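Local coordinates for protein putative prolyl-tRNA synthetase (Leishmania major, PDB 5XIL) that probably joins L-proline to tRNA(Pro) at the expense of ATP, as a class II aminoacyl-tRNA synthetase working in protein synthesis, at residues V293-V298 with V356-R361; S321-G326 with Q386-V391. One frame throughout, in Å; residues are numbered along the deposited sequence.

Interaction 1: residues V293-V298 with V356-R361; sequences VIIIPV and VELGPR
Two neighbouring parallel strands of the anticodon-binding domain, a mixed alpha/beta fold in class II synthetases of this family, meet here through Ile295–Val356, Ile296–Glu357 and Pro297–Leu358 pairings. Four backbone hydrogen bonds zip them together. Val356 turns both its N and its O to strand 293-297: N donates to Ile294 O at 2.9 Å, and O accepts from Ile296 N at 2.9 Å, both nearly straight. Further along, Leu358 N reaches Ile296 O at 3.1 Å. The N-H of Val298 still points fairly straight at Leu358 O, but arrives from above the carbonyl plane, 48° out of it. Pro297 CA lies 3.2 Å from Leu358 O in a CA-H...O contact.

Ile295, Pro297, Val356 and Leu358 share one face of the sheet, where Ile295 CG2 nears Leu358 CD1. With CG1 anti to the backbone N (chi1 170°), Val356 places CG2 beside that N, where it meets Val293 CG1 at 3.8 Å. On the other face lie Ile296 and Glu357. Past the strand end, the Val298 and Glu357 side chains cross obliquely, CG1 of Val298 4.1 Å from CB of Glu357, while Val298 CG2 lies 3.6 Å from Gly359 CA. Gly359 is the N-cap residue of the helix that Pro360 begins.

Glu357 carries its carboxylate to two arginines, OE2 to Arg355 and OE1 to Arg378, which probably keep it ionised. Helix 306-325 covers the face of Ile295, Pro297 and Leu358, and helix 340-350 lies over the other through Phe344, which touches Ile296, Val298 and Glu357. Strand 330-332 flanks 293-297 on its far edge, and strand 367-372 runs antiparallel beyond 354-358.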
loop_
_atom_site.group_PDB
_atom_site.type_symbol
_atom_site.label_atom_id
_atom_site.label_comp_id
_atom_site.label_asym_id
_atom_site.label_seq_id
_atom_site.Cartn_x
_atom_site.Cartn_y
_atom_site.Cartn_z
ATOM N N VAL A 293 -10.594 20.085 5.247
ATOM C CA VAL A 293 -11.499 21.163 5.708
ATOM C C VAL A 293 -12.261 20.703 6.907
ATOM O O VAL A 293 -12.905 19.658 6.894
ATOM C CB VAL A 293 -12.505 21.571 4.616
ATOM C CG1 VAL A 293 -13.432 22.672 5.139
ATOM C CG2 VAL A 293 -11.857 21.862 3.282
ATOM N N ILE A 294 -12.213 21.473 7.981
ATOM C CA ILE A 294 -13.007 21.194 9.129
ATOM C C ILE A 294 -14.136 22.244 9.201
ATOM O O ILE A 294 -13.894 23.399 9.119
ATOM C CB ILE A 294 -12.212 21.174 10.424
ATOM C CG1 ILE A 294 -13.030 20.632 11.616
ATOM C CG2 ILE A 294 -11.634 22.521 10.786
ATOM C CD1 ILE A 294 -13.282 19.169 11.545
ATOM N N ILE A 295 -15.326 21.781 9.466
ATOM C CA ILE A 295 -16.548 22.663 9.569
ATOM C C ILE A 295 -16.989 22.745 11.056
ATOM O O ILE A 295 -17.296 21.739 11.672
ATOM C CB ILE A 295 -17.677 22.084 8.696
ATOM C CG1 ILE A 295 -17.230 21.901 7.254
ATOM C CG2 ILE A 295 -18.970 22.923 8.810
ATOM C CD1 ILE A 295 -18.104 20.938 6.483
ATOM N N ILE A 296 -17.006 23.950 11.620
ATOM C CA ILE A 296 -17.333 24.125 12.994
ATOM C C ILE A 296 -18.479 25.142 13.088
ATOM O O ILE A 296 -18.322 26.247 12.584
ATOM C CB ILE A 296 -16.135 24.680 13.740
ATOM C CG1 ILE A 296 -14.917 23.746 13.537
ATOM C CG2 ILE A 296 -16.480 24.908 15.200
ATOM C CD1 ILE A 296 -13.619 24.258 14.111
ATOM N N PRO A 297 -19.604 24.756 13.738
ATOM C CA PRO A 297 -20.712 25.682 13.912
ATOM C C PRO A 297 -20.347 26.784 14.934
ATOM O O PRO A 297 -19.599 26.565 15.929
ATOM C CB PRO A 297 -21.877 24.758 14.344
ATOM C CG PRO A 297 -21.169 23.747 15.189
ATOM C CD PRO A 297 -19.881 23.475 14.417
ATOM N N VAL A 298 -20.791 27.993 14.660
ATOM C CA VAL A 298 -20.548 29.124 15.547
ATOM C C VAL A 298 -21.839 29.979 15.679
ATOM O O VAL A 298 -22.807 29.771 14.956
ATOM C CB VAL A 298 -19.442 30.048 15.042
ATOM C CG1 VAL A 298 -18.100 29.302 14.876
ATOM C CG2 VAL A 298 -19.861 30.685 13.713
ATOM N N VAL A 356 -13.914 26.170 8.182
ATOM C CA VAL A 356 -15.177 26.830 7.808
ATOM C C VAL A 356 -15.921 27.038 9.109
ATOM O O VAL A 356 -16.166 26.095 9.821
ATOM C CB VAL A 356 -16.058 26.001 6.836
ATOM C CG1 VAL A 356 -17.452 26.680 6.724
ATOM C CG2 VAL A 356 -15.469 25.849 5.481
ATOM N N GLU A 357 -16.237 28.286 9.405
ATOM C CA GLU A 357 -16.980 28.678 10.571
ATOM C C GLU A 357 -18.390 29.007 10.060
ATOM O O GLU A 357 -18.525 29.879 9.197
ATOM C CB GLU A 357 -16.326 29.918 11.189
ATOM C CG GLU A 357 -14.827 29.796 11.416
ATOM C CD GLU A 357 -14.099 31.088 11.793
ATOM O OE1 GLU A 357 -14.784 32.116 12.066
ATOM O OE2 GLU A 357 -12.837 31.087 11.833
ATOM N N LEU A 358 -19.377 28.225 10.478
ATOM C CA LEU A 358 -20.717 28.269 9.891
ATOM C C LEU A 358 -21.654 28.733 11.027
ATOM O O LEU A 358 -21.907 28.030 12.035
ATOM C CB LEU A 358 -21.114 26.930 9.330
ATOM C CG LEU A 358 -22.134 26.872 8.214
ATOM C CD1 LEU A 358 -22.432 25.463 7.777
ATOM C CD2 LEU A 358 -23.449 27.460 8.616
ATOM N N GLY A 359 -22.019 29.984 10.931
ATOM C CA GLY A 359 -22.978 30.568 11.849
ATOM C C GLY A 359 -24.268 31.092 11.215
ATOM O O GLY A 359 -24.540 30.934 10.007
ATOM N N PRO A 360 -25.091 31.719 12.057
ATOM C CA PRO A 360 -26.395 32.240 11.569
ATOM C C PRO A 360 -26.259 33.105 10.300
ATOM O O PRO A 360 -26.979 32.884 9.305
ATOM C CB PRO A 360 -26.867 33.053 12.753
ATOM C CG PRO A 360 -26.357 32.301 13.948
ATOM C CD PRO A 360 -24.978 31.807 13.526
ATOM N N ARG A 361 -25.300 34.029 10.288
ATOM C CA ARG A 361 -25.131 34.896 9.135
ATOM C C ARG A 361 -24.559 34.213 7.879
ATOM O O ARG A 361 -24.857 34.583 6.731
ATOM C CB ARG A 361 -24.337 36.192 9.500
ATOM C CG ARG A 361 -25.003 37.151 10.517
ATOM C CD ARG A 361 -26.542 37.392 10.298
ATOM N NE ARG A 361 -26.906 38.024 9.011
ATOM C CZ ARG A 361 -28.112 37.939 8.422
ATOM N NH1 ARG A 361 -29.105 37.227 8.980
ATOM N NH2 ARG A 361 -28.333 38.546 7.247
#

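Interaction 2: residues S321-G326 with Q386-V391; sequences SELCEG and QTPAAV
Leu323 holds CG anti to its carbonyl carbon (chi1 -65°), and CD1 continues the chain (chi2 176°), leaving CD2 as the branch that faces helix 387-412; on that helix Val391 has CG1 anti to the backbone N, which leaves CG2 beside that N to meet it. The two methyls come within 4.0 Å, Leu323 CD2 to Val391 CG2, with the side chains crossing at about a right angle. The same leucine methyl sits 3.8 Å from Pro388 CA and 4.1 Å from Thr387 CG2, so one branch of Leu323 touches Thr387, Pro388 and Val391, on successive turns of one helix face.

The Pro388 ring makes the second part of the contact. It lies against the last turn of helix 306-325, with CG 3.5 Å from Glu322 O and CB resting on Gly326 CA at 3.9 Å. Gly326 is where the chain leaves helical geometry. The short helix axes pass 8.8 Å apart at a crossing angle of -66°, and only the end of one helix meets the start of the other.

The polar groups at this junction look elsewhere. Thr387 OG1 bonds to Ala382 O and Asp384 N in the turn leading into its helix, and Glu322 OE1 takes the indole N-H of Trp383. Val328 touches both Leu323 and Val391 and helps close the apolar side. Across the two segments the contact is thus dispersive: methyl and ring carbons against each other and against a peptide carbonyl, which implies that shape, more than charge, sets how the helices meet.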
loop_
_atom_site.group_PDB
_atom_site.type_symbol
_atom_site.label_atom_id
_atom_site.label_comp_id
_atom_site.label_asym_id
_atom_site.label_seq_id
_atom_site.Cartn_x
_atom_site.Cartn_y
_atom_site.Cartn_z
ATOM N N SER A 321 -21.285 17.018 3.268
ATOM C CA SER A 321 -21.678 16.077 2.243
ATOM C C SER A 321 -21.381 16.608 0.863
ATOM O O SER A 321 -20.923 15.868 0.006
ATOM C CB SER A 321 -23.137 15.638 2.435
ATOM O OG SER A 321 -23.423 14.823 1.302
ATOM N N GLU A 322 -21.662 17.884 0.630
ATOM C CA GLU A 322 -21.477 18.506 -0.663
ATOM C C GLU A 322 -19.972 18.571 -0.983
ATOM O O GLU A 322 -19.515 18.309 -2.109
ATOM C CB GLU A 322 -22.011 19.934 -0.647
ATOM C CG GLU A 322 -23.552 19.983 -0.559
ATOM C CD GLU A 322 -24.136 21.385 -0.379
ATOM O OE1 GLU A 322 -23.396 22.388 -0.455
ATOM O OE2 GLU A 322 -25.383 21.489 -0.135
ATOM N N LEU A 323 -19.192 18.938 0.030
ATOM C CA LEU A 323 -17.722 19.001 -0.267
ATOM C C LEU A 323 -17.136 17.625 -0.612
ATOM O O LEU A 323 -16.342 17.470 -1.570
ATOM C CB LEU A 323 -17.009 19.676 0.864
ATOM C CG LEU A 323 -17.314 21.143 1.137
ATOM C CD1 LEU A 323 -16.575 21.595 2.363
ATOM C CD2 LEU A 323 -16.907 22.010 -0.005
ATOM N N CYS A 324 -17.553 16.619 0.120
ATOM C CA CYS A 324 -16.973 15.267 -0.052
ATOM C C CYS A 324 -17.383 14.686 -1.405
ATOM O O CYS A 324 -16.583 14.076 -2.134
ATOM C CB CYS A 324 -17.361 14.363 1.130
ATOM S SG CYS A 324 -16.666 14.718 2.749
ATOM N N GLU A 325 -18.605 15.002 -1.830
ATOM C CA GLU A 325 -19.090 14.610 -3.134
ATOM C C GLU A 325 -18.284 15.259 -4.231
ATOM O O GLU A 325 -18.100 14.663 -5.266
ATOM C CB GLU A 325 -20.604 14.948 -3.314
ATOM C CG GLU A 325 -21.206 14.361 -4.582
ATOM C CD GLU A 325 -21.296 12.817 -4.567
ATOM O OE1 GLU A 325 -21.288 12.190 -3.475
ATOM O OE2 GLU A 325 -21.395 12.226 -5.675
ATOM N N GLY A 326 -17.750 16.450 -3.976
ATOM C CA GLY A 326 -16.874 17.144 -4.897
ATOM C C GLY A 326 -15.402 16.794 -4.726
ATOM O O GLY A 326 -14.555 17.427 -5.305
ATOM N N GLN A 386 -21.065 25.836 -6.844
ATOM C CA GLN A 386 -19.649 25.999 -7.171
ATOM C C GLN A 386 -18.743 25.820 -5.960
ATOM O O GLN A 386 -17.504 25.833 -6.117
ATOM C CB GLN A 386 -19.381 27.389 -7.712
ATOM C CG GLN A 386 -19.705 27.527 -9.170
ATOM C CD GLN A 386 -21.206 27.608 -9.396
ATOM O OE1 GLN A 386 -21.905 28.410 -8.750
ATOM N NE2 GLN A 386 -21.701 26.803 -10.306
ATOM N N THR A 387 -19.341 25.652 -4.781
ATOM C CA THR A 387 -18.548 25.640 -3.547
ATOM C C THR A 387 -17.427 24.511 -3.546
ATOM O O THR A 387 -16.280 24.803 -3.196
ATOM C CB THR A 387 -19.423 25.516 -2.294
ATOM O OG1 THR A 387 -20.454 26.524 -2.295
ATOM C CG2 THR A 387 -18.574 25.627 -1.001
ATOM N N PRO A 388 -17.781 23.269 -3.858
ATOM C CA PRO A 388 -16.717 22.262 -3.840
ATOM C C PRO A 388 -15.525 22.573 -4.771
ATOM O O PRO A 388 -14.347 22.422 -4.358
ATOM C CB PRO A 388 -17.452 20.957 -4.157
ATOM C CG PRO A 388 -18.912 21.241 -3.869
ATOM C CD PRO A 388 -19.081 22.677 -4.191
ATOM N N ALA A 389 -15.772 23.050 -5.988
ATOM C CA ALA A 389 -14.681 23.404 -6.850
ATOM C C ALA A 389 -13.934 24.583 -6.302
ATOM O O ALA A 389 -12.714 24.667 -6.473
ATOM C CB ALA A 389 -15.142 23.687 -8.309
ATOM N N ALA A 390 -14.647 25.564 -5.751
ATOM C CA ALA A 390 -13.998 26.740 -5.237
ATOM C C ALA A 390 -13.054 26.373 -4.061
ATOM O O ALA A 390 -11.953 26.888 -3.972
ATOM C CB ALA A 390 -14.998 27.756 -4.762
ATOM N N VAL A 391 -13.535 25.502 -3.183
ATOM C CA VAL A 391 -12.747 25.076 -2.027
ATOM C C VAL A 391 -11.561 24.221 -2.526
ATOM O O VAL A 391 -10.463 24.346 -2.012
ATOM C CB VAL A 391 -13.626 24.282 -1.059
ATOM C CG1 VAL A 391 -12.789 23.628 0.062
ATOM C CG2 VAL A 391 -14.616 25.257 -0.429
#

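How the interactions relate
Both contacts lie in the anticodon-binding domain, their centres about 15 Å apart, and the chain alternates between them: strand 293-297, helix 306-325, strand 354-358, helix 387-412. Interaction 1 is the buried middle of the sheet, fixed by directional backbone bonds with apolar packing on both faces; interaction 2 is partly buried at the domain's flank and holds two helix ends by van der Waals packing of carbon on carbon and on a peptide carbonyl. Helix 306-325 serves both, its earlier residues Leu312, Cys316 and Leu319 covering the sheet and its C-terminal turn meeting helix 387-412. The two contacts join directly where Val293 CG2 packs on Val391 CG1 at 3.8 Å.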